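Side-chain contacts in carbohydrate kinase, FGGY (Rhodospirillum rubrum, PDB 3IFR), which probably phosphorylates D-xylulose, as a sugar kinase of the FGGY family: residues Val423-Val428 with Ala473-Tyr478; Gly409-Arg412 with Trp416-Ile419. All coordinates share one frame; numbering follows the deposited sequence.

Contact 1: residues Val423-Val428 with Ala473-Tyr478; sequences VLQRPV and AKAEVY
One methyl group of Val423 sits over a face of the Tyr478 ring, and this CH-pi contact carries the buried half of the interface. The methyl is CG2, 3.4 Å from the ring centroid and 18° off the ring normal. It lies closest to the root of the ring, with CG2 of Val423 3.3 Å from CG of Tyr478, and so is displaced from the middle toward the rim. The valine torsion chooses the branch: with CG1 anti to the backbone N (chi1 152°), CG2 falls beside that nitrogen and faces the tyrosine, while the side chain as a whole also packs on Ala384 and Leu385 of helix 372-397. On Tyr478, CG lies anti to the carbonyl carbon, and the two side chains cross at about a right angle. The hydroxyl is hydrogen-bonded to Glu381 and Arg377 of the same helix 372-397, which ties the far end of the ring to that helix. The pair thus joins the end of helix 414-424 to the beginning of the C-terminal helix 475-496, in the C-terminal half of an actin-like ATPase fold. Just past the valine, Gln425 takes a positive phi (68°) as the first residue to leave the helix, and its side chain leads across to the second segment. There the contact is apolar: CG of Gln425 approaches CB of Ala475 to 3.5 Å, methylene against methyl. The glutamine chain is bent and the orientation of its terminal amide is uncertain, so the contact rests on the aliphatic part. The side chain also touches Pro470 and Pro472.

Contact 2: residues Gly409-Arg412 with Trp416-Ile419; sequences GGTR and WMGI
Residues 409-412 form a single 3-10 turn, closed by a 3.0 Å bond from N of Arg412 to O of Gly409, and the first part of helix 414-424 packs against it, with CA of Thr411 6.3 Å from CA of Met417. Gly410 meets the indole of Trp416: its CA comes 3.7 Å from CE3 of the tryptophan, obliquely to the ring. Gly410 has no side chain, and its CA packs directly against the indole. The indole is turned to the glycine by a chi1 of -156°, with CG anti to the backbone N. Met417, present as selenomethionine, bends at both chi2 and chi3 and curls beside the turn. Its CG lies 3.9 Å from CA of Thr411, and the selenium rests against the threonine methyl, CG2. Beyond it, CE of Met417 reaches O of Gly410 at 3.8 Å. The polar ends find partners elsewhere: OG1 of Thr411 bonds to O of Asp408, and NE1 of Trp416 to O of Leu380. Trp416 also packs edge-to-face with Phe265 and against Val383 of helix 372-397, whereas Thr411 and Met417 lie on Ala406 of strand 403-407 and Leu430 of strand 428-432.

How the contacts relate
Both contacts draw on helix 414-424, contact 2 near its start and contact 1 at its end, and their centres lie 14 Å apart. They meet directly where OH of Tyr478 packs 3.8 Å from CG1 of Ile419, so a residue of contact 1 rests on the helical segment of contact 2. Helix 372-397 lies against both contacts. Strands 403-407 and 428-432, neighbours in the sheet, are linked by helix 414-424 in a beta-alpha-beta crossover: contact 2 lies where the chain enters the helix, contact 1 where it leaves. Neither contact includes a bound ligand, and both are packing within the C-terminal half of the kinase.

Contact 1: residues Val423-Val428 with Ala473-Tyr478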
loop_
_atom_site.group_PDB
_atom_site.type_symbol
_atom_site.label_atom_id
_atom_site.label_comp_id
_atom_site.label_asym_id
_atom_site.label_seq_id
_atom_site.Cartn_x
_atom_site.Cartn_y
_atom_site.Cartn_z
ATOM N N VAL A 423 -4.318 -23.116 -5.074
ATOM C CA VAL A 423 -4.193 -22.507 -6.411
ATOM C C VAL A 423 -2.735 -22.112 -6.648
ATOM O O VAL A 423 -2.171 -22.229 -7.749
ATOM C CB VAL A 423 -5.079 -21.259 -6.526
ATOM C CG1 VAL A 423 -4.498 -20.290 -7.533
ATOM C CG2 VAL A 423 -6.529 -21.662 -6.842
ATOM N N LEU A 424 -2.141 -21.639 -5.568
ATOM C CA LEU A 424 -0.798 -21.175 -5.613
ATOM C C LEU A 424 0.100 -22.407 -5.560
ATOM O O LEU A 424 1.143 -22.449 -6.188
ATOM C CB LEU A 424 -0.560 -20.300 -4.391
ATOM C CG LEU A 424 0.714 -19.490 -4.427
ATOM C CD1 LEU A 424 0.517 -18.363 -5.412
ATOM C CD2 LEU A 424 1.005 -18.977 -3.000
ATOM N N GLN A 425 -0.288 -23.404 -4.775
ATOM C CA GLN A 425 0.516 -24.619 -4.715
ATOM C C GLN A 425 1.835 -24.239 -4.028
ATOM O O GLN A 425 2.929 -24.692 -4.399
ATOM C CB GLN A 425 0.713 -25.105 -6.149
ATOM C CG GLN A 425 0.295 -26.546 -6.543
ATOM C CD GLN A 425 -0.539 -27.348 -5.556
ATOM O OE1 GLN A 425 -1.737 -27.150 -5.400
ATOM N NE2 GLN A 425 0.088 -28.333 -4.963
ATOM N N ARG A 426 1.716 -23.380 -3.021
ATOM C CA ARG A 426 2.790 -23.163 -2.060
ATOM C C ARG A 426 2.188 -22.905 -0.707
ATOM O O ARG A 426 1.052 -22.482 -0.615
ATOM C CB ARG A 426 3.690 -22.015 -2.483
ATOM C CG ARG A 426 4.837 -22.494 -3.354
ATOM C CD ARG A 426 5.134 -21.480 -4.422
ATOM N NE ARG A 426 6.195 -21.869 -5.367
ATOM C CZ ARG A 426 6.416 -23.109 -5.797
ATOM N NH1 ARG A 426 5.671 -24.123 -5.370
ATOM N NH2 ARG A 426 7.388 -23.333 -6.667
ATOM N N PRO A 427 2.931 -23.211 0.366
ATOM C CA PRO A 427 2.360 -22.960 1.689
ATOM C C PRO A 427 2.069 -21.478 1.892
ATOM O O PRO A 427 2.847 -20.656 1.401
ATOM C CB PRO A 427 3.480 -23.439 2.636
ATOM C CG PRO A 427 4.243 -24.469 1.825
ATOM C CD PRO A 427 4.252 -23.858 0.447
ATOM N N VAL A 428 0.966 -21.135 2.558
ATOM C CA VAL A 428 0.657 -19.735 2.779
ATOM C C VAL A 428 0.640 -19.460 4.284
ATOM O O VAL A 428 -0.140 -20.070 5.004
ATOM C CB VAL A 428 -0.718 -19.323 2.166
ATOM C CG1 VAL A 428 -1.029 -17.905 2.522
ATOM C CG2 VAL A 428 -0.793 -19.538 0.632
ATOM N N ALA A 473 -3.005 -32.620 -4.934
ATOM C CA ALA A 473 -3.947 -33.232 -5.837
ATOM C C ALA A 473 -4.873 -32.239 -6.508
ATOM O O ALA A 473 -5.499 -32.571 -7.473
ATOM C CB ALA A 473 -4.742 -34.267 -5.127
ATOM N N LYS A 474 -4.929 -31.026 -5.981
ATOM C CA LYS A 474 -5.676 -29.910 -6.499
ATOM C C LYS A 474 -4.904 -29.104 -7.507
ATOM O O LYS A 474 -5.441 -28.256 -8.129
ATOM C CB LYS A 474 -6.000 -28.990 -5.354
ATOM C CG LYS A 474 -7.389 -28.903 -4.949
ATOM C CD LYS A 474 -8.019 -30.193 -4.759
ATOM C CE LYS A 474 -9.188 -30.017 -3.897
ATOM N NZ LYS A 474 -10.105 -31.087 -4.064
ATOM N N ALA A 475 -3.629 -29.357 -7.672
ATOM C CA ALA A 475 -2.849 -28.565 -8.584
ATOM C C ALA A 475 -3.333 -28.685 -10.019
ATOM O O ALA A 475 -3.248 -27.761 -10.759
ATOM C CB ALA A 475 -1.459 -28.912 -8.496
ATOM N N GLU A 476 -3.856 -29.833 -10.376
ATOM C CA GLU A 476 -4.249 -30.113 -11.733
ATOM C C GLU A 476 -5.578 -29.466 -12.139
ATOM O O GLU A 476 -5.692 -28.989 -13.189
ATOM C CB GLU A 476 -4.263 -31.611 -11.933
ATOM C CG GLU A 476 -4.309 -32.069 -13.325
ATOM C CD GLU A 476 -4.444 -33.571 -13.429
ATOM O OE1 GLU A 476 -3.429 -34.209 -13.756
ATOM O OE2 GLU A 476 -5.544 -34.108 -13.162
ATOM N N VAL A 477 -6.558 -29.441 -11.282
ATOM C CA VAL A 477 -7.736 -28.650 -11.504
ATOM C C VAL A 477 -7.481 -27.141 -11.451
ATOM O O VAL A 477 -7.896 -26.441 -12.302
ATOM C CB VAL A 477 -8.852 -29.055 -10.577
ATOM C CG1 VAL A 477 -8.400 -29.110 -9.215
ATOM C CG2 VAL A 477 -9.912 -28.119 -10.658
ATOM N N TYR A 478 -6.768 -26.638 -10.477
ATOM C CA TYR A 478 -6.552 -25.194 -10.461
ATOM C C TYR A 478 -5.643 -24.701 -11.605
ATOM O O TYR A 478 -5.821 -23.579 -12.091
ATOM C CB TYR A 478 -6.121 -24.670 -9.093
ATOM C CG TYR A 478 -7.279 -24.584 -8.135
ATOM C CD1 TYR A 478 -8.429 -23.910 -8.490
ATOM C CD2 TYR A 478 -7.228 -25.173 -6.876
ATOM C CE1 TYR A 478 -9.521 -23.833 -7.635
ATOM C CE2 TYR A 478 -8.298 -25.088 -6.018
ATOM C CZ TYR A 478 -9.446 -24.424 -6.405
ATOM O OH TYR A 478 -10.524 -24.311 -5.550
#

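Contact 2: residues Gly409-Arg412 with Trp416-Ile419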
loop_
_atom_site.group_PDB
_atom_site.type_symbol
_atom_site.label_atom_id
_atom_site.label_comp_id
_atom_site.label_asym_id
_atom_site.label_seq_id
_atom_site.Cartn_x
_atom_site.Cartn_y
_atom_site.Cartn_z
ATOM N N GLY A 409 -8.419 -9.012 6.089
ATOM C CA GLY A 409 -9.734 -9.574 6.317
ATOM C C GLY A 409 -10.009 -10.942 5.731
ATOM O O GLY A 409 -10.638 -11.756 6.371
ATOM N N GLY A 410 -9.550 -11.194 4.514
ATOM C CA GLY A 410 -9.865 -12.448 3.857
ATOM C C GLY A 410 -9.262 -13.637 4.588
ATOM O O GLY A 410 -9.743 -14.774 4.440
ATOM N N THR A 411 -8.217 -13.391 5.377
ATOM C CA THR A 411 -7.606 -14.481 6.133
ATOM C C THR A 411 -8.557 -15.076 7.164
ATOM O O THR A 411 -8.342 -16.161 7.651
ATOM C CB THR A 411 -6.329 -14.068 6.847
ATOM O OG1 THR A 411 -6.614 -13.011 7.777
ATOM C CG2 THR A 411 -5.280 -13.638 5.841
ATOM N N ARG A 412 -9.619 -14.374 7.502
ATOM C CA ARG A 412 -10.614 -14.952 8.394
ATOM C C ARG A 412 -11.436 -16.060 7.720
ATOM O O ARG A 412 -12.187 -16.768 8.404
ATOM C CB ARG A 412 -11.551 -13.873 8.926
ATOM C CG ARG A 412 -10.978 -12.986 10.023
ATOM C CD ARG A 412 -11.983 -11.862 10.404
ATOM N NE ARG A 412 -11.756 -10.592 9.700
ATOM C CZ ARG A 412 -10.968 -9.608 10.154
ATOM N NH1 ARG A 412 -10.327 -9.750 11.313
ATOM N NH2 ARG A 412 -10.808 -8.478 9.455
ATOM N N TRP A 416 -11.368 -19.685 1.905
ATOM C CA TRP A 416 -10.733 -18.859 0.890
ATOM C C TRP A 416 -9.245 -19.172 0.891
ATOM O O TRP A 416 -8.661 -19.384 -0.159
ATOM C CB TRP A 416 -10.967 -17.364 1.129
ATOM C CG TRP A 416 -10.849 -16.528 -0.123
ATOM C CD1 TRP A 416 -10.709 -16.978 -1.426
ATOM C CD2 TRP A 416 -10.906 -15.093 -0.207
ATOM N NE1 TRP A 416 -10.638 -15.909 -2.279
ATOM C CE2 TRP A 416 -10.774 -14.749 -1.560
ATOM C CE3 TRP A 416 -11.060 -14.070 0.745
ATOM C CZ2 TRP A 416 -10.792 -13.420 -1.990
ATOM C CZ3 TRP A 416 -11.091 -12.764 0.318
ATOM C CH2 TRP A 416 -10.948 -12.448 -1.038
HETATM N N MSE A 417 -8.654 -19.216 2.085
HETATM C CA MSE A 417 -7.223 -19.443 2.218
HETATM C C MSE A 417 -6.811 -20.855 1.745
HETATM O O MSE A 417 -5.775 -21.020 1.112
HETATM C CB MSE A 417 -6.780 -19.170 3.647
HETATM C CG MSE A 417 -7.012 -17.750 4.091
HETATM SE SE MSE A 417 -6.087 -16.375 2.968
HETATM C CE MSE A 417 -7.506 -16.074 1.616
ATOM N N GLY A 418 -7.627 -21.865 2.035
ATOM C CA GLY A 418 -7.411 -23.191 1.484
ATOM C C GLY A 418 -7.395 -23.062 -0.021
ATOM O O GLY A 418 -6.498 -23.572 -0.706
ATOM N N ILE A 419 -8.362 -22.323 -0.558
ATOM C CA ILE A 419 -8.408 -22.130 -2.000
ATOM C C ILE A 419 -7.143 -21.440 -2.488
ATOM O O ILE A 419 -6.549 -21.841 -3.486
ATOM C CB ILE A 419 -9.669 -21.348 -2.415
ATOM C CG1 ILE A 419 -10.900 -22.272 -2.326
ATOM C CG2 ILE A 419 -9.500 -20.643 -3.810
ATOM C CD1 ILE A 419 -12.194 -21.493 -2.296
#